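Local coordinates for protein domain of Unknown Function with an Immunoglobulin-like Beta-sandwich Fold (Bacteroides vulgatus ATCC 8482, PDB 3D33) that is of unknown function but folds as an immunoglobulin-like beta-sandwich of the DUF3244 family, at residues R49-A59 / E87-S98. Numbering follows the deposited sequence.
Sequences RDMTIRITDMA and EEYKLEITGTPS
Arg49 reaches over Gly95, its CD 3.7 Å from Gly95 CA, and ends on the Ser98 carbonyl. The swing of CG between the backbone N and the carbonyl carbon (chi1 77°) and a bend at chi3 carry the chain there. NH1 donates to Ser98 O at 3.0 Å, the acceptor lying near the guanidinium plane but the nitrogen well above the carbonyl plane; NH2 binds Asp19 O, and Trp18 adds a cation-pi contact. With an alanine here, the Ser98 and Asp19 carbonyls would probably lose their guanidinium donors, Trp18 its cation, and Gly95 the chain lying over it. Beyond it the strands pair antiparallel through backbone hydrogen bonds such as Thr52 N to Thr94 O (2.8 Å). On the inner face Leu91, with CG anti to its own N (chi1 173°), sets CD1 against both Ile53 CG2 and Ile55 CG1, 3.8 Å from each. Ile55 CG2 meets Tyr89 CB at 3.7 Å, while Asp57 CB lies obliquely against the ring at CE1; the phenol OH binds Pro85 O. Outside, Thr94 OG1 sits 3.4 Å from Thr52 CB, and one water joins Thr56 OG1 to Glu92 OE2. Thr52 OG1 itself hydrogen-bonds to Asp68 OD1. The pair forms the middle of a four-stranded sheet: strand 63-69 flanks 50-57, strand 100-107 flanks 87-96, and Leu42 of strand 39-44 in the opposing sheet packs on Ile53 and Ile93.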
loop_
_atom_site.group_PDB
_atom_site.type_symbol
_atom_site.label_atom_id
_atom_site.label_comp_id
_atom_site.label_asym_id
_atom_site.label_seq_id
_atom_site.Cartn_x
_atom_site.Cartn_y
_atom_site.Cartn_z
ATOM N N ARG A 49 2.233 -12.463 -8.094
ATOM C CA ARG A 49 2.763 -11.566 -9.092
ATOM C C ARG A 49 3.727 -10.585 -8.443
ATOM O O ARG A 49 3.609 -10.285 -7.240
ATOM C CB ARG A 49 1.607 -10.822 -9.748
ATOM C CG ARG A 49 1.031 -9.690 -8.912
ATOM C CD ARG A 49 -0.324 -9.291 -9.445
ATOM N NE ARG A 49 -1.284 -10.323 -9.124
ATOM C CZ ARG A 49 -2.558 -10.330 -9.512
ATOM N NH1 ARG A 49 -3.061 -9.336 -10.225
ATOM N NH2 ARG A 49 -3.333 -11.350 -9.167
ATOM N N ASP A 50 4.658 -10.055 -9.235
ATOM C CA ASP A 50 5.507 -8.955 -8.760
ATOM C C ASP A 50 4.602 -7.751 -8.487
ATOM O O ASP A 50 3.606 -7.532 -9.211
ATOM C CB ASP A 50 6.576 -8.570 -9.783
ATOM C CG ASP A 50 7.675 -9.604 -9.937
ATOM O OD1 ASP A 50 7.817 -10.538 -9.116
ATOM O OD2 ASP A 50 8.436 -9.460 -10.916
HETATM N N MSE A 51 4.975 -6.973 -7.463
HETATM C CA MSE A 51 4.174 -5.830 -7.041
HETATM C C MSE A 51 5.015 -4.571 -6.895
HETATM O O MSE A 51 6.246 -4.618 -6.734
HETATM C CB MSE A 51 3.520 -6.092 -5.691
HETATM C CG MSE A 51 2.571 -7.246 -5.623
HETATM SE SE MSE A 51 1.676 -7.169 -3.868
HETATM C CE MSE A 51 3.219 -6.428 -2.698
ATOM N N THR A 52 4.349 -3.432 -7.013
ATOM C CA THR A 52 4.956 -2.144 -6.718
ATOM C C THR A 52 4.050 -1.422 -5.749
ATOM O O THR A 52 2.827 -1.414 -5.927
ATOM C CB THR A 52 5.122 -1.266 -7.963
ATOM O OG1 THR A 52 6.004 -1.908 -8.899
ATOM C CG2 THR A 52 5.696 0.096 -7.546
ATOM N N ILE A 53 4.633 -0.830 -4.704
ATOM C CA ILE A 53 3.879 -0.020 -3.739
ATOM C C ILE A 53 4.419 1.411 -3.895
ATOM O O ILE A 53 5.623 1.613 -3.944
ATOM C CB ILE A 53 4.078 -0.482 -2.283
ATOM C CG1 ILE A 53 3.589 -1.920 -2.128
ATOM C CG2 ILE A 53 3.393 0.485 -1.291
ATOM C CD1 ILE A 53 3.807 -2.518 -0.746
ATOM N N ARG A 54 3.514 2.366 -4.046
ATOM C CA ARG A 54 3.885 3.770 -4.179
ATOM C C ARG A 54 3.006 4.608 -3.240
ATOM O O ARG A 54 1.795 4.399 -3.141
ATOM C CB ARG A 54 3.743 4.207 -5.631
ATOM C CG ARG A 54 4.253 5.557 -5.981
ATOM C CD ARG A 54 4.373 5.672 -7.534
ATOM N NE ARG A 54 5.505 4.913 -8.096
ATOM C CZ ARG A 54 5.434 3.902 -8.986
ATOM N NH1 ARG A 54 4.279 3.432 -9.454
ATOM N NH2 ARG A 54 6.549 3.321 -9.411
ATOM N N ILE A 55 3.635 5.509 -2.495
ATOM C CA ILE A 55 2.914 6.390 -1.619
ATOM C C ILE A 55 3.236 7.814 -2.074
ATOM O O ILE A 55 4.425 8.153 -2.260
ATOM C CB ILE A 55 3.300 6.192 -0.149
ATOM C CG1 ILE A 55 3.027 4.754 0.298
ATOM C CG2 ILE A 55 2.571 7.202 0.769
ATOM C CD1 ILE A 55 3.477 4.466 1.662
ATOM N N THR A 56 2.193 8.610 -2.282
ATOM C CA THR A 56 2.264 9.964 -2.840
ATOM C C THR A 56 1.544 10.991 -1.939
ATOM O O THR A 56 0.391 10.757 -1.528
ATOM C CB THR A 56 1.610 9.971 -4.274
ATOM O OG1 THR A 56 2.245 8.993 -5.109
ATOM C CG2 THR A 56 1.746 11.347 -4.915
ATOM N N ASP A 57 2.199 12.108 -1.620
ATOM C CA ASP A 57 1.551 13.123 -0.773
ATOM C C ASP A 57 0.500 13.874 -1.594
ATOM O O ASP A 57 0.703 14.155 -2.783
ATOM C CB ASP A 57 2.549 14.084 -0.136
ATOM C CG ASP A 57 2.773 15.315 -0.964
ATOM O OD1 ASP A 57 3.630 15.257 -1.864
ATOM O OD2 ASP A 57 2.088 16.332 -0.720
HETATM N N MSE A 58 -0.596 14.245 -0.952
HETATM C CA MSE A 58 -1.701 14.883 -1.670
HETATM C C MSE A 58 -1.621 16.417 -1.791
HETATM O O MSE A 58 -2.445 17.028 -2.498
HETATM C CB MSE A 58 -3.015 14.443 -1.049
HETATM C CG MSE A 58 -3.231 12.961 -1.214
HETATM SE SE MSE A 58 -3.809 12.512 -2.999
HETATM C CE MSE A 58 -5.763 13.361 -2.736
ATOM N N ALA A 59 -0.636 17.024 -1.137
ATOM C CA ALA A 59 -0.417 18.470 -1.200
ATOM C C ALA A 59 0.372 18.875 -2.433
ATOM O O ALA A 59 0.075 19.898 -3.059
ATOM C CB ALA A 59 0.308 18.962 0.088
ATOM N N GLU A 87 0.027 14.860 6.732
ATOM C CA GLU A 87 -0.558 15.112 5.422
ATOM C C GLU A 87 -1.394 13.871 5.073
ATOM O O GLU A 87 -1.226 12.816 5.712
ATOM C CB GLU A 87 0.558 15.296 4.365
ATOM C CG GLU A 87 0.102 15.764 2.988
ATOM C CD GLU A 87 -0.838 16.935 3.085
ATOM O OE1 GLU A 87 -0.354 18.069 3.253
ATOM O OE2 GLU A 87 -2.061 16.705 3.016
ATOM N N GLU A 88 -2.274 13.994 4.073
ATOM C CA GLU A 88 -2.930 12.823 3.494
ATOM C C GLU A 88 -2.073 12.284 2.375
ATOM O O GLU A 88 -1.463 13.062 1.614
ATOM C CB GLU A 88 -4.317 13.144 2.948
ATOM C CG GLU A 88 -5.052 11.911 2.447
ATOM C CD GLU A 88 -6.470 12.218 2.055
ATOM O OE1 GLU A 88 -6.682 13.281 1.451
ATOM O OE2 GLU A 88 -7.358 11.402 2.359
ATOM N N TYR A 89 -2.050 10.952 2.280
ATOM C CA TYR A 89 -1.269 10.221 1.299
ATOM C C TYR A 89 -2.144 9.288 0.486
ATOM O O TYR A 89 -3.076 8.689 1.022
ATOM C CB TYR A 89 -0.170 9.385 1.994
ATOM C CG TYR A 89 0.841 10.284 2.632
ATOM C CD1 TYR A 89 1.912 10.763 1.906
ATOM C CD2 TYR A 89 0.667 10.758 3.937
ATOM C CE1 TYR A 89 2.795 11.650 2.458
ATOM C CE2 TYR A 89 1.573 11.645 4.524
ATOM C CZ TYR A 89 2.643 12.094 3.770
ATOM O OH TYR A 89 3.538 13.006 4.308
ATOM N N LYS A 90 -1.811 9.152 -0.787
ATOM C CA LYS A 90 -2.377 8.107 -1.678
ATOM C C LYS A 90 -1.449 6.908 -1.674
ATOM O O LYS A 90 -0.237 7.050 -1.859
ATOM C CB LYS A 90 -2.498 8.630 -3.113
ATOM C CG LYS A 90 -3.048 7.631 -4.091
ATOM C CD LYS A 90 -3.275 8.182 -5.488
ATOM C CE LYS A 90 -1.965 8.609 -6.152
ATOM N NZ LYS A 90 -2.131 9.094 -7.575
ATOM N N LEU A 91 -2.046 5.744 -1.451
ATOM C CA LEU A 91 -1.371 4.471 -1.483
ATOM C C LEU A 91 -1.806 3.671 -2.702
ATOM O O LEU A 91 -2.999 3.473 -2.932
ATOM C CB LEU A 91 -1.706 3.686 -0.224
ATOM C CG LEU A 91 -1.231 2.257 -0.134
ATOM C CD1 LEU A 91 0.270 2.194 -0.095
ATOM C CD2 LEU A 91 -1.837 1.516 1.098
ATOM N N GLU A 92 -0.847 3.275 -3.517
ATOM C CA GLU A 92 -1.151 2.464 -4.701
ATOM C C GLU A 92 -0.354 1.200 -4.654
ATOM O O GLU A 92 0.856 1.232 -4.381
ATOM C CB GLU A 92 -0.752 3.186 -5.973
ATOM C CG GLU A 92 -1.410 4.460 -6.247
ATOM C CD GLU A 92 -0.770 5.067 -7.497
ATOM O OE1 GLU A 92 -1.158 4.655 -8.616
ATOM O OE2 GLU A 92 0.197 5.847 -7.358
ATOM N N ILE A 93 -1.029 0.095 -4.947
ATOM C CA ILE A 93 -0.396 -1.207 -5.065
ATOM C C ILE A 93 -0.701 -1.679 -6.466
ATOM O O ILE A 93 -1.881 -1.777 -6.843
ATOM C CB ILE A 93 -0.995 -2.175 -4.039
ATOM C CG1 ILE A 93 -0.841 -1.567 -2.620
ATOM C CG2 ILE A 93 -0.306 -3.493 -4.073
ATOM C CD1 ILE A 93 -2.126 -1.402 -1.968
ATOM N N THR A 94 0.338 -1.927 -7.243
ATOM C CA THR A 94 0.148 -2.362 -8.616
ATOM C C THR A 94 0.837 -3.700 -8.846
ATOM O O THR A 94 1.860 -4.013 -8.217
ATOM C CB THR A 94 0.661 -1.295 -9.610
ATOM O OG1 THR A 94 2.057 -1.108 -9.415
ATOM C CG2 THR A 94 -0.051 0.003 -9.435
ATOM N N GLY A 95 0.229 -4.524 -9.687
ATOM C CA GLY A 95 0.789 -5.817 -10.022
ATOM C C GLY A 95 1.327 -5.821 -11.431
ATOM O O GLY A 95 0.862 -5.058 -12.279
ATOM N N THR A 96 2.329 -6.657 -11.673
ATOM C CA THR A 96 2.797 -6.931 -13.032
ATOM C C THR A 96 2.461 -8.378 -13.411
ATOM O O THR A 96 2.805 -9.316 -12.674
ATOM C CB THR A 96 4.311 -6.673 -13.141
ATOM O OG1 THR A 96 4.598 -5.334 -12.721
ATOM C CG2 THR A 96 4.798 -6.866 -14.568
ATOM N N PRO A 97 1.804 -8.590 -14.580
ATOM C CA PRO A 97 1.439 -7.561 -15.574
ATOM C C PRO A 97 0.197 -6.718 -15.285
ATOM O O PRO A 97 0.001 -5.712 -15.975
ATOM C CB PRO A 97 1.179 -8.376 -16.834
ATOM C CG PRO A 97 0.645 -9.665 -16.310
ATOM C CD PRO A 97 1.379 -9.932 -15.012
ATOM N N SER A 98 -0.639 -7.119 -14.321
ATOM C CA SER A 98 -1.862 -6.361 -14.023
ATOM C C SER A 98 -2.194 -6.356 -12.549
ATOM O O SER A 98 -1.636 -7.143 -11.758
ATOM C CB SER A 98 -3.057 -6.911 -14.799
ATOM O OG SER A 98 -3.432 -8.195 -14.347
HETATM O O HOH W 1 4.870 -11.003 -11.902
HETATM O O HOH W 2 2.077 1.229 -7.310
HETATM O O HOH W 3 4.188 -4.264 -10.407
HETATM O O HOH W 4 4.068 0.770 -11.503
HETATM O O HOH W 5 0.853 6.664 -4.851
#